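Hypothetical protein (Parabacteroides merdae, PDB 4OO3) is a putative oxidoreductase that probably binds a nicotinamide adenine dinucleotide cofactor through a Rossmann-type domain, its substrate and reaction being unknown. Local coordinates at residues A[189-194]-A[303-308]; A[251-256]-A[285-290]; A[343-348]-A[380-385]. All coordinates share one frame; numbering follows the deposited sequence.

Contact 1 of 3, residues A[189-194]-A[303-308]; sequences HHLFKL and VIWNYT
T308 OG1 donates to F192 O at 2.7 Å, tilted out of the carbonyl plane. A first torsion of -159° sets OG1 beside the T308 carbonyl carbon, where it meets F192. F192 N bonds to Y307 O at 2.8 Å, and F192 CB lies over one face of the Y307 ring, 3.8 Å from its centroid and displaced toward the rim. The two rings, though only 14° from parallel, are slid so far apart that they barely overlap; Y307 OH is held by Q262 of helix 257-264. H189 pairs with W305 and H190 with N306 in a parallel ladder between strands 183-190 and 297-306 of the mixed sheet, in which H189 N reaches I304 O at 2.7 Å. On the sheet face carrying H189 and W305, H189 CB is centred over the six-membered ring of W305, 3.4 Å from its centroid and 2° off the normal, a CH-pi contact. At the ring edge H190 O approaches W305 CZ3 to 3.2 Å, while L191 CD2 lies 3.7 Å from W305 CE3. An alanine at W305 is likely to leave H189 CB and L191 CD2 without their aromatic partner. On the sheet face of H190 and N306, H190 CD2 packs 3.7 Å from N306 CB, and H190 ND1 bonds to D315.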
loop_
_atom_site.group_PDB
_atom_site.type_symbol
_atom_site.label_atom_id
_atom_site.label_comp_id
_atom_site.label_asym_id
_atom_site.label_seq_id
_atom_site.Cartn_x
_atom_site.Cartn_y
_atom_site.Cartn_z
ATOM N N HIS A 189 -2.560 -4.790 -12.136
ATOM C CA HIS A 189 -1.354 -5.461 -11.656
ATOM C C HIS A 189 -1.295 -6.873 -12.207
ATOM O O HIS A 189 -2.267 -7.358 -12.770
ATOM C CB HIS A 189 -1.349 -5.501 -10.130
ATOM C CG HIS A 189 -1.222 -4.149 -9.504
ATOM N ND1 HIS A 189 -0.030 -3.461 -9.464
ATOM C CD2 HIS A 189 -2.140 -3.347 -8.914
ATOM C CE1 HIS A 189 -0.217 -2.295 -8.871
ATOM N NE2 HIS A 189 -1.489 -2.202 -8.527
ATOM N N HIS A 190 -0.150 -7.529 -12.039
ATOM C CA HIS A 190 0.069 -8.856 -12.609
ATOM C C HIS A 190 0.664 -9.842 -11.606
ATOM O O HIS A 190 1.559 -9.497 -10.842
ATOM C CB HIS A 190 0.919 -8.745 -13.872
ATOM C CG HIS A 190 0.247 -7.966 -14.957
ATOM N ND1 HIS A 190 0.338 -6.594 -15.052
ATOM C CD2 HIS A 190 -0.575 -8.359 -15.958
ATOM C CE1 HIS A 190 -0.378 -6.180 -16.083
ATOM N NE2 HIS A 190 -0.945 -7.230 -16.647
ATOM N N LEU A 191 0.142 -11.070 -11.612
ATOM C CA LEU A 191 0.495 -12.071 -10.603
ATOM C C LEU A 191 1.888 -12.619 -10.852
ATOM O O LEU A 191 2.655 -12.820 -9.908
ATOM C CB LEU A 191 -0.520 -13.218 -10.598
ATOM C CG LEU A 191 -1.971 -12.842 -10.273
ATOM C CD1 LEU A 191 -2.940 -13.861 -10.847
ATOM C CD2 LEU A 191 -2.173 -12.690 -8.776
ATOM N N PHE A 192 2.213 -12.841 -12.120
ATOM C CA PHE A 192 3.486 -13.430 -12.512
ATOM C C PHE A 192 4.347 -12.443 -13.299
ATOM O O PHE A 192 3.922 -11.918 -14.333
ATOM C CB PHE A 192 3.248 -14.684 -13.360
ATOM C CG PHE A 192 4.513 -15.389 -13.750
ATOM C CD1 PHE A 192 5.341 -15.927 -12.776
ATOM C CD2 PHE A 192 4.889 -15.494 -15.080
ATOM C CE1 PHE A 192 6.515 -16.570 -13.119
ATOM C CE2 PHE A 192 6.064 -16.140 -15.432
ATOM C CZ PHE A 192 6.879 -16.681 -14.450
ATOM N N LYS A 193 5.565 -12.216 -12.809
ATOM C CA LYS A 193 6.531 -11.351 -13.480
ATOM C C LYS A 193 7.936 -11.958 -13.395
ATOM O O LYS A 193 8.236 -12.708 -12.461
ATOM C CB LYS A 193 6.512 -9.958 -12.846
ATOM N N LEU A 194 8.779 -11.643 -14.382
ATOM C CA LEU A 194 10.191 -12.063 -14.386
ATOM C C LEU A 194 11.094 -10.981 -13.780
ATOM O O LEU A 194 10.809 -9.788 -13.896
ATOM C CB LEU A 194 10.671 -12.379 -15.813
ATOM C CG LEU A 194 10.329 -13.737 -16.441
ATOM C CD1 LEU A 194 10.630 -14.887 -15.487
ATOM C CD2 LEU A 194 8.880 -13.778 -16.901
ATOM N N VAL A 303 -9.093 -2.110 -9.021
ATOM C CA VAL A 303 -7.893 -2.934 -9.099
ATOM C C VAL A 303 -8.187 -4.200 -9.895
ATOM O O VAL A 303 -9.138 -4.913 -9.600
ATOM C CB VAL A 303 -7.372 -3.340 -7.704
ATOM C CG1 VAL A 303 -6.151 -4.240 -7.841
ATOM C CG2 VAL A 303 -7.022 -2.108 -6.871
ATOM N N ILE A 304 -7.362 -4.456 -10.907
ATOM C CA ILE A 304 -7.402 -5.693 -11.662
ATOM C C ILE A 304 -6.053 -6.410 -11.528
ATOM O O ILE A 304 -4.996 -5.789 -11.629
ATOM C CB ILE A 304 -7.724 -5.434 -13.149
ATOM C CG1 ILE A 304 -9.162 -4.911 -13.281
ATOM C CG2 ILE A 304 -7.517 -6.702 -13.974
ATOM C CD1 ILE A 304 -9.589 -4.535 -14.683
ATOM N N TRP A 305 -6.112 -7.717 -11.288
ATOM C CA TRP A 305 -4.945 -8.576 -11.287
ATOM C C TRP A 305 -5.054 -9.569 -12.436
ATOM O O TRP A 305 -5.859 -10.503 -12.397
ATOM C CB TRP A 305 -4.829 -9.323 -9.954
ATOM C CG TRP A 305 -4.210 -8.500 -8.851
ATOM C CD1 TRP A 305 -4.858 -7.687 -7.971
ATOM C CD2 TRP A 305 -2.822 -8.415 -8.527
ATOM N NE1 TRP A 305 -3.959 -7.097 -7.114
ATOM C CE2 TRP A 305 -2.700 -7.526 -7.439
ATOM C CE3 TRP A 305 -1.664 -8.995 -9.060
ATOM C CZ2 TRP A 305 -1.469 -7.215 -6.865
ATOM C CZ3 TRP A 305 -0.443 -8.681 -8.492
ATOM C CH2 TRP A 305 -0.353 -7.800 -7.405
ATOM N N ASN A 306 -4.260 -9.354 -13.473
ATOM C CA ASN A 306 -4.139 -10.338 -14.530
ATOM C C ASN A 306 -2.958 -11.255 -14.230
ATOM O O ASN A 306 -2.185 -10.997 -13.305
ATOM C CB ASN A 306 -4.009 -9.652 -15.890
ATOM C CG ASN A 306 -5.298 -8.976 -16.319
ATOM O OD1 ASN A 306 -6.393 -9.507 -16.118
ATOM N ND2 ASN A 306 -5.176 -7.800 -16.914
ATOM N N TYR A 307 -2.832 -12.334 -14.996
ATOM C CA TYR A 307 -1.774 -13.298 -14.748
ATOM C C TYR A 307 -0.415 -12.706 -15.087
ATOM O O TYR A 307 0.461 -12.606 -14.233
ATOM C CB TYR A 307 -1.976 -14.603 -15.522
ATOM C CG TYR A 307 -0.858 -15.568 -15.215
ATOM C CD1 TYR A 307 -0.723 -16.100 -13.937
ATOM C CD2 TYR A 307 0.101 -15.895 -16.167
ATOM C CE1 TYR A 307 0.313 -16.951 -13.620
ATOM C CE2 TYR A 307 1.141 -16.754 -15.859
ATOM C CZ TYR A 307 1.239 -17.276 -14.581
ATOM O OH TYR A 307 2.265 -18.124 -14.247
ATOM N N THR A 308 -0.238 -12.321 -16.340
ATOM C CA THR A 308 1.026 -11.745 -16.768
ATOM C C THR A 308 0.791 -10.863 -17.981
ATOM O O THR A 308 -0.247 -10.961 -18.635
ATOM C CB THR A 308 2.075 -12.842 -17.060
ATOM O OG1 THR A 308 3.390 -12.282 -16.994
ATOM C CG2 THR A 308 1.844 -13.494 -18.427
#

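Contact 2 of 3, residues A[251-256]-A[285-290]; sequences WTTSIS and YCNGDI
The antiparallel pairing of strand 243-255, outermost in the mixed sheet, with strand 282-294 is fixed here by W251 and N287, a hydrogen-bonded pair. W251 N reaches N287 O at 3.2 Å from above the carbonyl plane; the return bond, N287 N to W251 O, is weak at 3.3 Å. The side chain of N287 reinforces it. Its ND2 donates to W251 O at 3.2 Å, again from above the carbonyl plane, and to T253 OG1 at 2.7 Å, the latter bond nearly straight (168°) and lying in the amide plane. Both hydrogens of ND2 are thus spent on one strand, while OD1 bonds to W305 N in the strand on the far side. T253 OG1, having accepted from ND2, also bonds to W305 O. T253 pairs through its backbone with V284, so a single residue, T252, faces both Y285 and C286, which is consistent with a beta bulge in 282-294. C286 SG comes 3.4 Å from T253 OG1 at this point. The T252 methyl CG2 stands over the centre of the Y285 ring, 3.4 Å from its centroid, and R250 makes a cation-pi contact with the same ring. W251 has CG between its backbone N and carbonyl carbon (chi1 65°), which lays the indole across N287: the N287 CB sits over the five-membered ring, 3.4 Å from its centroid, with ring and amide planes 14° apart. Farther along the indole, W251 CZ3 meets G288 CA at 3.6 Å.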
loop_
_atom_site.group_PDB
_atom_site.type_symbol
_atom_site.label_atom_id
_atom_site.label_comp_id
_atom_site.label_asym_id
_atom_site.label_seq_id
_atom_site.Cartn_x
_atom_site.Cartn_y
_atom_site.Cartn_z
ATOM N N TRP A 251 -14.833 -9.523 -8.851
ATOM C CA TRP A 251 -14.858 -10.519 -9.910
ATOM C C TRP A 251 -13.543 -11.275 -9.958
ATOM O O TRP A 251 -12.590 -10.935 -9.248
ATOM C CB TRP A 251 -15.214 -9.891 -11.269
ATOM C CG TRP A 251 -14.228 -8.902 -11.825
ATOM C CD1 TRP A 251 -13.245 -9.146 -12.753
ATOM C CD2 TRP A 251 -14.147 -7.507 -11.515
ATOM N NE1 TRP A 251 -12.557 -7.989 -13.025
ATOM C CE2 TRP A 251 -13.093 -6.969 -12.280
ATOM C CE3 TRP A 251 -14.869 -6.657 -10.665
ATOM C CZ2 TRP A 251 -12.735 -5.618 -12.212
ATOM C CZ3 TRP A 251 -14.517 -5.325 -10.601
ATOM C CH2 TRP A 251 -13.457 -4.815 -11.367
ATOM N N THR A 252 -13.508 -12.311 -10.789
ATOM C CA THR A 252 -12.439 -13.290 -10.734
ATOM C C THR A 252 -11.436 -13.176 -11.872
ATOM O O THR A 252 -11.719 -12.593 -12.918
ATOM C CB THR A 252 -13.003 -14.723 -10.736
ATOM O OG1 THR A 252 -13.755 -14.945 -11.931
ATOM C CG2 THR A 252 -13.888 -14.952 -9.519
ATOM N N THR A 253 -10.251 -13.727 -11.630
ATOM C CA THR A 253 -9.268 -13.972 -12.667
ATOM C C THR A 253 -9.078 -15.484 -12.718
ATOM O O THR A 253 -8.844 -16.118 -11.688
ATOM C CB THR A 253 -7.934 -13.262 -12.362
ATOM O OG1 THR A 253 -8.149 -11.846 -12.309
ATOM C CG2 THR A 253 -6.889 -13.572 -13.426
ATOM N N SER A 254 -9.210 -16.062 -13.908
ATOM C CA SER A 254 -9.042 -17.503 -14.083
ATOM C C SER A 254 -7.570 -17.841 -14.136
ATOM O O SER A 254 -6.797 -17.132 -14.774
ATOM C CB SER A 254 -9.712 -17.980 -15.369
ATOM O OG SER A 254 -11.118 -17.902 -15.247
ATOM N N ILE A 255 -7.184 -18.917 -13.457
ATOM C CA ILE A 255 -5.816 -19.411 -13.524
ATOM C C ILE A 255 -5.834 -20.873 -13.961
ATOM O O ILE A 255 -6.525 -21.698 -13.355
ATOM C CB ILE A 255 -5.082 -19.304 -12.170
ATOM C CG1 ILE A 255 -5.337 -17.953 -11.491
ATOM C CG2 ILE A 255 -3.589 -19.527 -12.363
ATOM C CD1 ILE A 255 -4.654 -16.782 -12.163
ATOM N N SER A 256 -5.077 -21.188 -15.009
ATOM C CA SER A 256 -4.930 -22.567 -15.466
ATOM C C SER A 256 -3.968 -23.316 -14.537
ATOM O O SER A 256 -3.202 -22.690 -13.803
ATOM C CB SER A 256 -4.416 -22.598 -16.906
ATOM O OG SER A 256 -3.023 -22.343 -16.954
ATOM N N TYR A 285 -10.942 -14.279 -6.658
ATOM C CA TYR A 285 -11.576 -12.957 -6.550
ATOM C C TYR A 285 -10.557 -11.882 -6.179
ATOM O O TYR A 285 -10.667 -11.228 -5.140
ATOM C CB TYR A 285 -12.731 -12.975 -5.540
ATOM C CG TYR A 285 -14.050 -13.466 -6.097
ATOM C CD1 TYR A 285 -14.389 -14.822 -6.061
ATOM C CD2 TYR A 285 -14.969 -12.573 -6.650
ATOM C CE1 TYR A 285 -15.600 -15.272 -6.562
ATOM C CE2 TYR A 285 -16.184 -13.013 -7.153
ATOM C CZ TYR A 285 -16.492 -14.362 -7.106
ATOM O OH TYR A 285 -17.690 -14.804 -7.606
ATOM N N CYS A 286 -9.579 -11.702 -7.064
ATOM C CA CYS A 286 -8.497 -10.735 -6.889
ATOM C C CYS A 286 -8.766 -9.420 -7.630
ATOM O O CYS A 286 -7.864 -8.616 -7.802
ATOM C CB CYS A 286 -7.166 -11.343 -7.371
ATOM S SG CYS A 286 -7.192 -12.018 -9.052
ATOM N N ASN A 287 -10.001 -9.201 -8.070
ATOM C CA ASN A 287 -10.368 -7.966 -8.752
ATOM C C ASN A 287 -11.531 -7.319 -8.030
ATOM O O ASN A 287 -12.383 -8.010 -7.480
ATOM C CB ASN A 287 -10.774 -8.246 -10.196
ATOM C CG ASN A 287 -9.774 -9.104 -10.930
ATOM O OD1 ASN A 287 -8.722 -8.632 -11.341
ATOM N ND2 ASN A 287 -10.102 -10.370 -11.108
ATOM N N GLY A 288 -11.563 -5.994 -8.010
ATOM C CA GLY A 288 -12.709 -5.290 -7.460
ATOM C C GLY A 288 -12.639 -3.795 -7.690
ATOM O O GLY A 288 -11.591 -3.269 -8.055
ATOM N N ASP A 289 -13.765 -3.115 -7.496
ATOM C CA ASP A 289 -13.782 -1.664 -7.506
ATOM C C ASP A 289 -14.765 -1.111 -6.485
ATOM O O ASP A 289 -15.628 -1.827 -5.988
ATOM C CB ASP A 289 -14.044 -1.101 -8.912
ATOM C CG ASP A 289 -15.370 -1.539 -9.507
ATOM O OD1 ASP A 289 -16.280 -1.966 -8.769
ATOM O OD2 ASP A 289 -15.506 -1.430 -10.740
ATOM N N ILE A 290 -14.595 0.164 -6.152
ATOM C CA ILE A 290 -15.417 0.819 -5.140
ATOM C C ILE A 290 -15.760 2.218 -5.613
ATOM O O ILE A 290 -14.875 2.953 -6.063
ATOM C CB ILE A 290 -14.686 0.956 -3.782
ATOM C CG1 ILE A 290 -13.863 -0.301 -3.468
ATOM C CG2 ILE A 290 -15.690 1.277 -2.670
ATOM C CD1 ILE A 290 -13.067 -0.229 -2.177
#

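Contact 3 of 3, residues A[343-348]-A[380-385]; sequences FVEAVK and DGVWQV
V344 and W383 exchange both backbone hydrogen bonds, V344 N to W383 O at 2.7 Å and W383 N to V344 O at 2.8 Å, so they form the hydrogen-bonded pair of an antiparallel ladder. The neighbouring pairs F343-Q384 and E345-V382 are of the non-hydrogen-bonded kind. A third bond, A346 N to G381 O at 2.8 Å, ends the ladder, and the same oxygen of G381 receives a CA-H...O contact from E345 CA at 3.2 Å. Similar contacts join F343 CA to W383 O and V382 CA to V344 O.

Among the aromatic contacts, the Q384 side chain runs from CB to OE1 past the CD2-CE2-CZ side of the F343 ring. Q384 CG is anti to the backbone N (chi1 178°) and the chain runs on extended, which carries the amide past the ring: OE1 of Q384 lies 3.4 Å from CE2 of F343, with the amide plane turned 51° from the ring. R331 of the next strand makes a cation-pi contact with F343. On the sheet face shared by V344 and W383, the indole presents its edge to the backbone V344 O, 3.7 Å from W383 CE3.

Apolar contact is lighter: V344 CG2 and V385 CG2 are 4.3 Å apart. Of the charged groups, E345 lies alongside V382, whose CG1 is 4.0 Å from E345 OE2, and R331 meets that carboxylate oxygen in a salt bridge.

Helix 352-369 packs on V344 and W383. G381, with its positive phi of 80°, lies in the turn that returns the chain from strand 374-379 into 382-386. The topology is that of a split beta-alpha-beta unit: strand 341-346, helix 352-369 and strand 374-379 make the crossover, and strand 382-386 fills the place between the two parallel strands.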
loop_
_atom_site.group_PDB
_atom_site.type_symbol
_atom_site.label_atom_id
_atom_site.label_comp_id
_atom_site.label_asym_id
_atom_site.label_seq_id
_atom_site.Cartn_x
_atom_site.Cartn_y
_atom_site.Cartn_z
ATOM N N PHE A 343 -0.132 15.040 -15.623
ATOM C CA PHE A 343 -0.600 16.092 -16.526
ATOM C C PHE A 343 -1.572 17.056 -15.840
ATOM O O PHE A 343 -2.342 16.662 -14.968
ATOM C CB PHE A 343 -1.279 15.472 -17.753
ATOM C CG PHE A 343 -0.364 14.621 -18.591
ATOM C CD1 PHE A 343 -0.115 13.304 -18.248
ATOM C CD2 PHE A 343 0.245 15.141 -19.726
ATOM C CE1 PHE A 343 0.732 12.521 -19.010
ATOM C CE2 PHE A 343 1.090 14.359 -20.500
ATOM C CZ PHE A 343 1.332 13.047 -20.142
ATOM N N VAL A 344 -1.517 18.323 -16.251
ATOM C CA VAL A 344 -2.481 19.345 -15.852
ATOM C C VAL A 344 -3.349 19.672 -17.060
ATOM O O VAL A 344 -2.839 20.086 -18.099
ATOM C CB VAL A 344 -1.775 20.644 -15.404
ATOM C CG1 VAL A 344 -2.795 21.738 -15.090
ATOM C CG2 VAL A 344 -0.869 20.376 -14.210
ATOM N N GLU A 345 -4.658 19.491 -16.922
ATOM C CA GLU A 345 -5.586 19.696 -18.027
ATOM C C GLU A 345 -6.636 20.714 -17.625
ATOM O O GLU A 345 -7.437 20.461 -16.728
ATOM C CB GLU A 345 -6.245 18.371 -18.413
ATOM C CG GLU A 345 -5.257 17.218 -18.509
ATOM C CD GLU A 345 -5.789 16.023 -19.286
ATOM O OE1 GLU A 345 -7.018 15.929 -19.494
ATOM O OE2 GLU A 345 -4.968 15.177 -19.689
ATOM N N ALA A 346 -6.628 21.873 -18.271
ATOM C CA ALA A 346 -7.588 22.912 -17.935
ATOM C C ALA A 346 -8.987 22.445 -18.288
ATOM O O ALA A 346 -9.173 21.685 -19.243
ATOM C CB ALA A 346 -7.263 24.204 -18.660
ATOM N N VAL A 347 -9.959 22.886 -17.496
ATOM C CA VAL A 347 -11.365 22.611 -17.758
ATOM C C VAL A 347 -11.788 23.447 -18.965
ATOM O O VAL A 347 -11.299 24.562 -19.148
ATOM C CB VAL A 347 -12.227 22.929 -16.513
ATOM C CG1 VAL A 347 -13.715 22.948 -16.841
ATOM C CG2 VAL A 347 -11.937 21.916 -15.409
ATOM N N LYS A 348 -12.665 22.891 -19.802
ATOM C CA LYS A 348 -13.179 23.609 -20.977
ATOM C C LYS A 348 -13.935 24.882 -20.579
ATOM O O LYS A 348 -14.608 24.914 -19.546
ATOM C CB LYS A 348 -14.082 22.703 -21.820
ATOM C CG LYS A 348 -15.237 22.078 -21.055
ATOM C CD LYS A 348 -16.146 21.284 -21.969
ATOM C CE LYS A 348 -17.156 20.494 -21.158
ATOM N NZ LYS A 348 -18.070 19.734 -22.048
ATOM N N ASP A 380 -3.136 22.239 -26.367
ATOM C CA ASP A 380 -3.715 23.451 -25.780
ATOM C C ASP A 380 -4.621 23.087 -24.597
ATOM O O ASP A 380 -5.522 22.257 -24.713
ATOM C CB ASP A 380 -4.422 24.337 -26.825
ATOM C CG ASP A 380 -5.624 23.666 -27.457
ATOM O OD1 ASP A 380 -5.553 22.452 -27.744
ATOM O OD2 ASP A 380 -6.638 24.368 -27.670
ATOM N N GLY A 381 -4.338 23.689 -23.447
ATOM C CA GLY A 381 -5.027 23.355 -22.208
ATOM C C GLY A 381 -4.522 22.090 -21.527
ATOM O O GLY A 381 -5.154 21.615 -20.582
ATOM N N VAL A 382 -3.391 21.549 -21.994
ATOM C CA VAL A 382 -2.807 20.321 -21.434
ATOM C C VAL A 382 -1.282 20.431 -21.277
ATOM O O VAL A 382 -0.556 20.539 -22.270
ATOM C CB VAL A 382 -3.124 19.088 -22.303
ATOM C CG1 VAL A 382 -2.634 17.818 -21.614
ATOM C CG2 VAL A 382 -4.619 19.000 -22.589
ATOM N N TRP A 383 -0.813 20.388 -20.027
ATOM C CA TRP A 383 0.614 20.474 -19.700
ATOM C C TRP A 383 1.097 19.225 -18.976
ATOM O O TRP A 383 0.493 18.804 -17.989
ATOM C CB TRP A 383 0.887 21.674 -18.794
ATOM C CG TRP A 383 0.704 23.000 -19.460
ATOM C CD1 TRP A 383 1.675 23.776 -20.020
ATOM C CD2 TRP A 383 -0.525 23.706 -19.635
ATOM N NE1 TRP A 383 1.126 24.922 -20.535
ATOM C CE2 TRP A 383 -0.225 24.904 -20.313
ATOM C CE3 TRP A 383 -1.856 23.441 -19.284
ATOM C CZ2 TRP A 383 -1.207 25.842 -20.646
ATOM C CZ3 TRP A 383 -2.835 24.377 -19.620
ATOM C CH2 TRP A 383 -2.502 25.562 -20.293
ATOM N N GLN A 384 2.190 18.641 -19.458
ATOM C CA GLN A 384 2.856 17.567 -18.738
ATOM C C GLN A 384 3.822 18.151 -17.710
ATOM O O GLN A 384 4.536 19.105 -18.002
ATOM C CB GLN A 384 3.631 16.667 -19.694
ATOM C CG GLN A 384 4.385 15.554 -18.978
ATOM C CD GLN A 384 4.793 14.418 -19.892
ATOM O OE1 GLN A 384 4.424 14.378 -21.066
ATOM N NE2 GLN A 384 5.561 13.479 -19.351
ATOM N N VAL A 385 3.853 17.555 -16.522
ATOM C CA VAL A 385 4.805 17.937 -15.485
ATOM C C VAL A 385 6.100 17.166 -15.686
ATOM O O VAL A 385 6.185 15.989 -15.374
ATOM C CB VAL A 385 4.261 17.669 -14.068
ATOM C CG1 VAL A 385 5.270 18.106 -13.006
ATOM C CG2 VAL A 385 2.935 18.390 -13.858
#

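In the fold
All three contacts belong to one nine-stranded mixed sheet in the region assigned to the putative oxidoreductase C-terminal domain family, separate from the Rossmann-type parallel sheet. Contacts 1 and 2 are neighbours, their centres about 11 Å apart, and they touch through W305: strands 282-294 and 297-306 follow each other in the chain and lie side by side. Contact 2 is nested inside the loop closed by contact 1. Contact 3 comes later, its centre about 31 Å from that of contact 1 and about 34 Å from that of contact 2. Contact 2 holds one margin, contact 1 lies two strands further in and contact 3 one strand from the other margin, tying distant chain parts into one sheet.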